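Local coordinates for protein mannitol dehydrogenase (Pseudomonas fluorescens, PDB 1LJ8) that probably catalyses the NAD-dependent oxidation of mannitol at its second carbon and holds bound NAD, at residues 288-300 / 343-355. Residues are numbered along the deposited sequence; the frame is centred on the assembly and turned at random.
Sequences VTPYEEMKIGLLN and LAPVPGIDLTDYK
One face of the Tyr354 ring is covered by Met294, a selenomethionine in the crystal, while Leu298 CD1 meets the same ring at its edge, near CD2. Met294 SE stands 4.0 Å from the centroid of the Tyr354 ring, a Met-aromatic contact, and Met294 CE adds a CH-pi contact, 3.4 Å from Tyr354 CZ. Met294 reaches this place because its chain runs out extended and then bends at the selenium (chi3 76°), folding the methyl onto the ring. Leu351 CD2 and Ile349 CG2 both touch Met294 SE, and Leu298 CD1 also touches Leu343 CD1 at 3.8 Å. The second ring, Tyr291, is engaged at its edge: in its plane lies Pro347 O, which takes a hydrogen bond of 2.6 Å from Tyr291 OH. The hydroxyl oxygen lies in the carbonyl plane, on a lone pair (C=O...O angle 127°), while Val346 CB packs 3.8 Å from Tyr291 CE2. A phenylalanine in place of Tyr291 would probably keep much of the packing on Val346 but leave Pro347 O without this donor, the turn from Val346 to Ile349 being less firmly pinned. Nearby, two waters add polar links: one donates to both Pro290 O and Ala344 O, and another joins Glu293 OE1 to Ala344 N, while Glu293 OE2 bonds to His194. Lys295, whose NZ bonds to Asn191 of the NAD site, ties helix 289-300 to the cofactor's surroundings. This example within the C-terminal domain illustrates how a helix can hold both a loop and the helix that follows it, here 351-355, whose axis crosses that of 289-300 at -46°. An apolar centre of Met294, Leu298, Leu351 and the Tyr354 ring joins the helices; apolar contacts hold the loop as well, and the Tyr291 bond and the two waters add polar links to it.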
loop_
_atom_site.group_PDB
_atom_site.type_symbol
_atom_site.label_atom_id
_atom_site.label_comp_id
_atom_site.label_asym_id
_atom_site.label_seq_id
_atom_site.Cartn_x
_atom_site.Cartn_y
_atom_site.Cartn_z
ATOM N N VAL A 288 -4.813 13.451 -11.271
ATOM C CA VAL A 288 -5.386 12.725 -10.171
ATOM C C VAL A 288 -4.794 13.132 -8.814
ATOM O O VAL A 288 -5.303 12.720 -7.782
ATOM C CB VAL A 288 -5.168 11.173 -10.417
ATOM C CG1 VAL A 288 -3.770 10.806 -10.077
ATOM C CG2 VAL A 288 -6.155 10.329 -9.588
ATOM N N THR A 289 -3.752 13.973 -8.793
ATOM C CA THR A 289 -3.107 14.262 -7.519
ATOM C C THR A 289 -3.975 14.809 -6.391
ATOM O O THR A 289 -3.809 14.392 -5.263
ATOM C CB THR A 289 -1.773 15.082 -7.691
ATOM O OG1 THR A 289 -2.026 16.352 -8.287
ATOM C CG2 THR A 289 -0.805 14.312 -8.630
ATOM N N PRO A 290 -4.930 15.718 -6.660
ATOM C CA PRO A 290 -5.673 16.123 -5.465
ATOM C C PRO A 290 -6.516 14.999 -4.830
ATOM O O PRO A 290 -6.745 14.998 -3.622
ATOM C CB PRO A 290 -6.528 17.309 -5.949
ATOM C CG PRO A 290 -6.620 17.137 -7.405
ATOM C CD PRO A 290 -5.286 16.543 -7.829
ATOM N N TYR A 291 -6.960 14.046 -5.651
ATOM C CA TYR A 291 -7.743 12.909 -5.175
ATOM C C TYR A 291 -6.841 11.954 -4.376
ATOM O O TYR A 291 -7.223 11.486 -3.323
ATOM C CB TYR A 291 -8.349 12.151 -6.346
ATOM C CG TYR A 291 -9.258 13.024 -7.180
ATOM C CD1 TYR A 291 -8.944 13.333 -8.505
ATOM C CD2 TYR A 291 -10.420 13.567 -6.620
ATOM C CE1 TYR A 291 -9.791 14.174 -9.262
ATOM C CE2 TYR A 291 -11.250 14.400 -7.346
ATOM C CZ TYR A 291 -10.935 14.700 -8.669
ATOM O OH TYR A 291 -11.767 15.565 -9.370
ATOM N N GLU A 292 -5.636 11.680 -4.884
ATOM C CA GLU A 292 -4.724 10.788 -4.138
ATOM C C GLU A 292 -4.263 11.511 -2.860
ATOM O O GLU A 292 -4.121 10.889 -1.804
ATOM C CB GLU A 292 -3.517 10.373 -5.005
ATOM C CG GLU A 292 -2.548 9.356 -4.298
ATOM C CD GLU A 292 -3.193 8.004 -3.856
ATOM O OE1 GLU A 292 -2.434 7.098 -3.398
ATOM O OE2 GLU A 292 -4.428 7.807 -3.961
ATOM N N GLU A 293 -4.026 12.825 -2.930
ATOM C CA GLU A 293 -3.612 13.567 -1.713
ATOM C C GLU A 293 -4.705 13.448 -0.654
ATOM O O GLU A 293 -4.421 13.260 0.548
ATOM C CB GLU A 293 -3.374 15.064 -2.031
ATOM C CG GLU A 293 -2.066 15.303 -2.761
ATOM C CD GLU A 293 -1.987 16.672 -3.439
ATOM O OE1 GLU A 293 -2.872 17.522 -3.172
ATOM O OE2 GLU A 293 -1.031 16.875 -4.238
HETATM N N MSE A 294 -5.943 13.598 -1.109
HETATM C CA MSE A 294 -7.124 13.493 -0.260
HETATM C C MSE A 294 -7.258 12.129 0.426
HETATM O O MSE A 294 -7.495 12.017 1.649
HETATM C CB MSE A 294 -8.396 13.707 -1.092
HETATM C CG MSE A 294 -9.661 13.486 -0.306
HETATM SE SE MSE A 294 -11.221 13.266 -1.543
HETATM C CE MSE A 294 -10.903 11.448 -2.143
ATOM N N LYS A 295 -7.126 11.075 -0.361
ATOM C CA LYS A 295 -7.269 9.741 0.214
ATOM C C LYS A 295 -6.132 9.423 1.170
ATOM O O LYS A 295 -6.339 8.860 2.257
ATOM C CB LYS A 295 -7.299 8.719 -0.918
ATOM C CG LYS A 295 -7.426 7.295 -0.367
ATOM C CD LYS A 295 -6.303 6.460 -0.803
ATOM C CE LYS A 295 -6.479 5.008 -0.323
ATOM N NZ LYS A 295 -5.130 4.463 0.083
ATOM N N ILE A 296 -4.911 9.762 0.773
ATOM C CA ILE A 296 -3.763 9.486 1.645
ATOM C C ILE A 296 -3.890 10.293 2.963
ATOM O O ILE A 296 -3.672 9.767 4.070
ATOM C CB ILE A 296 -2.429 9.870 0.960
ATOM C CG1 ILE A 296 -2.161 8.952 -0.267
ATOM C CG2 ILE A 296 -1.282 9.758 1.985
ATOM C CD1 ILE A 296 -1.868 7.522 0.120
ATOM N N GLY A 297 -4.261 11.568 2.855
ATOM C CA GLY A 297 -4.350 12.401 4.058
ATOM C C GLY A 297 -5.434 12.003 5.037
ATOM O O GLY A 297 -5.246 11.987 6.266
ATOM N N LEU A 298 -6.592 11.688 4.485
ATOM C CA LEU A 298 -7.753 11.324 5.280
ATOM C C LEU A 298 -7.874 9.848 5.603
ATOM O O LEU A 298 -8.078 9.500 6.762
ATOM C CB LEU A 298 -9.051 11.798 4.559
ATOM C CG LEU A 298 -9.182 13.333 4.433
ATOM C CD1 LEU A 298 -10.455 13.645 3.543
ATOM C CD2 LEU A 298 -9.314 13.967 5.848
ATOM N N LEU A 299 -7.773 8.975 4.604
ATOM C CA LEU A 299 -7.957 7.548 4.911
ATOM C C LEU A 299 -6.707 6.984 5.565
ATOM O O LEU A 299 -6.751 6.504 6.706
ATOM C CB LEU A 299 -8.309 6.758 3.633
ATOM C CG LEU A 299 -8.824 5.324 3.839
ATOM C CD1 LEU A 299 -9.524 4.856 2.527
ATOM C CD2 LEU A 299 -7.622 4.368 4.181
ATOM N N ASN A 300 -5.561 7.081 4.885
ATOM C CA ASN A 300 -4.359 6.508 5.501
ATOM C C ASN A 300 -3.921 7.266 6.737
ATOM O O ASN A 300 -3.434 6.672 7.686
ATOM C CB ASN A 300 -3.252 6.416 4.447
ATOM C CG ASN A 300 -3.675 5.516 3.276
ATOM O OD1 ASN A 300 -4.094 5.994 2.217
ATOM N ND2 ASN A 300 -3.588 4.208 3.472
ATOM N N LEU A 343 -6.239 20.461 2.317
ATOM C CA LEU A 343 -6.508 19.796 1.037
ATOM C C LEU A 343 -6.786 20.682 -0.153
ATOM O O LEU A 343 -7.512 21.673 -0.045
ATOM C CB LEU A 343 -7.686 18.809 1.209
ATOM C CG LEU A 343 -7.434 17.729 2.273
ATOM C CD1 LEU A 343 -8.682 16.819 2.446
ATOM C CD2 LEU A 343 -6.209 16.872 1.811
ATOM N N ALA A 344 -6.187 20.300 -1.279
ATOM C CA ALA A 344 -6.394 20.974 -2.553
ATOM C C ALA A 344 -7.809 20.624 -2.970
ATOM O O ALA A 344 -8.404 19.638 -2.509
ATOM C CB ALA A 344 -5.379 20.482 -3.588
ATOM N N PRO A 345 -8.390 21.435 -3.853
ATOM C CA PRO A 345 -9.749 21.196 -4.325
ATOM C C PRO A 345 -9.865 19.831 -5.003
ATOM O O PRO A 345 -8.933 19.385 -5.685
ATOM C CB PRO A 345 -9.969 22.340 -5.340
ATOM C CG PRO A 345 -9.101 23.460 -4.794
ATOM C CD PRO A 345 -7.834 22.707 -4.375
ATOM N N VAL A 346 -11.005 19.186 -4.800
ATOM C CA VAL A 346 -11.274 17.884 -5.411
ATOM C C VAL A 346 -12.594 17.926 -6.175
ATOM O O VAL A 346 -13.645 17.588 -5.648
ATOM C CB VAL A 346 -11.297 16.751 -4.377
ATOM C CG1 VAL A 346 -9.816 16.386 -3.992
ATOM C CG2 VAL A 346 -12.071 17.189 -3.102
ATOM N N PRO A 347 -12.546 18.361 -7.447
ATOM C CA PRO A 347 -13.789 18.432 -8.249
ATOM C C PRO A 347 -14.646 17.161 -8.222
ATOM O O PRO A 347 -14.135 16.055 -8.406
ATOM C CB PRO A 347 -13.271 18.749 -9.657
ATOM C CG PRO A 347 -12.066 19.628 -9.379
ATOM C CD PRO A 347 -11.388 18.872 -8.217
ATOM N N GLY A 348 -15.949 17.327 -7.973
ATOM C CA GLY A 348 -16.863 16.192 -7.960
ATOM C C GLY A 348 -16.942 15.423 -6.653
ATOM O O GLY A 348 -17.604 14.383 -6.548
ATOM N N ILE A 349 -16.239 15.906 -5.642
ATOM C CA ILE A 349 -16.269 15.220 -4.378
ATOM C C ILE A 349 -16.691 16.178 -3.300
ATOM O O ILE A 349 -16.194 17.304 -3.221
ATOM C CB ILE A 349 -14.860 14.695 -3.953
ATOM C CG1 ILE A 349 -14.393 13.636 -4.918
ATOM C CG2 ILE A 349 -14.923 14.147 -2.508
ATOM C CD1 ILE A 349 -15.209 12.361 -4.848
ATOM N N ASP A 350 -17.614 15.737 -2.466
ATOM C CA ASP A 350 -18.004 16.557 -1.334
ATOM C C ASP A 350 -17.161 15.985 -0.172
ATOM O O ASP A 350 -17.361 14.843 0.220
ATOM C CB ASP A 350 -19.495 16.400 -0.996
ATOM C CG ASP A 350 -19.864 17.223 0.219
ATOM O OD1 ASP A 350 -19.939 16.686 1.353
ATOM O OD2 ASP A 350 -20.005 18.451 0.041
ATOM N N LEU A 351 -16.235 16.764 0.380
ATOM C CA LEU A 351 -15.391 16.215 1.473
ATOM C C LEU A 351 -16.120 15.737 2.728
ATOM O O LEU A 351 -15.737 14.749 3.359
ATOM C CB LEU A 351 -14.326 17.223 1.869
ATOM C CG LEU A 351 -13.214 17.425 0.823
ATOM C CD1 LEU A 351 -12.323 18.590 1.259
ATOM C CD2 LEU A 351 -12.378 16.104 0.677
ATOM N N THR A 352 -17.168 16.455 3.133
ATOM C CA THR A 352 -17.901 16.031 4.301
ATOM C C THR A 352 -18.476 14.648 4.097
ATOM O O THR A 352 -18.353 13.794 4.974
ATOM C CB THR A 352 -19.029 17.027 4.651
ATOM O OG1 THR A 352 -18.431 18.264 5.041
ATOM C CG2 THR A 352 -19.893 16.490 5.788
ATOM N N ASP A 353 -19.102 14.402 2.946
ATOM C CA ASP A 353 -19.667 13.086 2.686
ATOM C C ASP A 353 -18.540 12.063 2.559
ATOM O O ASP A 353 -18.672 10.937 3.011
ATOM C CB ASP A 353 -20.482 13.081 1.363
ATOM C CG ASP A 353 -21.770 13.946 1.435
ATOM O OD1 ASP A 353 -22.273 14.174 2.539
ATOM O OD2 ASP A 353 -22.249 14.391 0.374
ATOM N N TYR A 354 -17.447 12.440 1.912
ATOM C CA TYR A 354 -16.318 11.489 1.771
ATOM C C TYR A 354 -15.796 11.044 3.149
ATOM O O TYR A 354 -15.587 9.848 3.390
ATOM C CB TYR A 354 -15.198 12.141 0.966
ATOM C CG TYR A 354 -13.973 11.242 0.813
ATOM C CD1 TYR A 354 -13.975 10.168 -0.079
ATOM C CD2 TYR A 354 -12.835 11.476 1.572
ATOM C CE1 TYR A 354 -12.841 9.334 -0.212
ATOM C CE2 TYR A 354 -11.691 10.644 1.463
ATOM C CZ TYR A 354 -11.709 9.594 0.576
ATOM O OH TYR A 354 -10.571 8.814 0.473
ATOM N N LYS A 355 -15.596 11.992 4.069
ATOM C CA LYS A 355 -15.118 11.637 5.404
ATOM C C LYS A 355 -16.115 10.714 6.110
ATOM O O LYS A 355 -15.723 9.784 6.815
ATOM C CB LYS A 355 -14.825 12.899 6.247
ATOM C CG LYS A 355 -13.609 13.677 5.751
ATOM C CD LYS A 355 -13.381 14.950 6.590
ATOM C CE LYS A 355 -14.361 16.093 6.194
ATOM N NZ LYS A 355 -14.084 17.261 7.059
HETATM O O HOH W 1 -7.030 17.053 -1.893
HETATM O O HOH W 2 -4.477 17.982 -1.126
#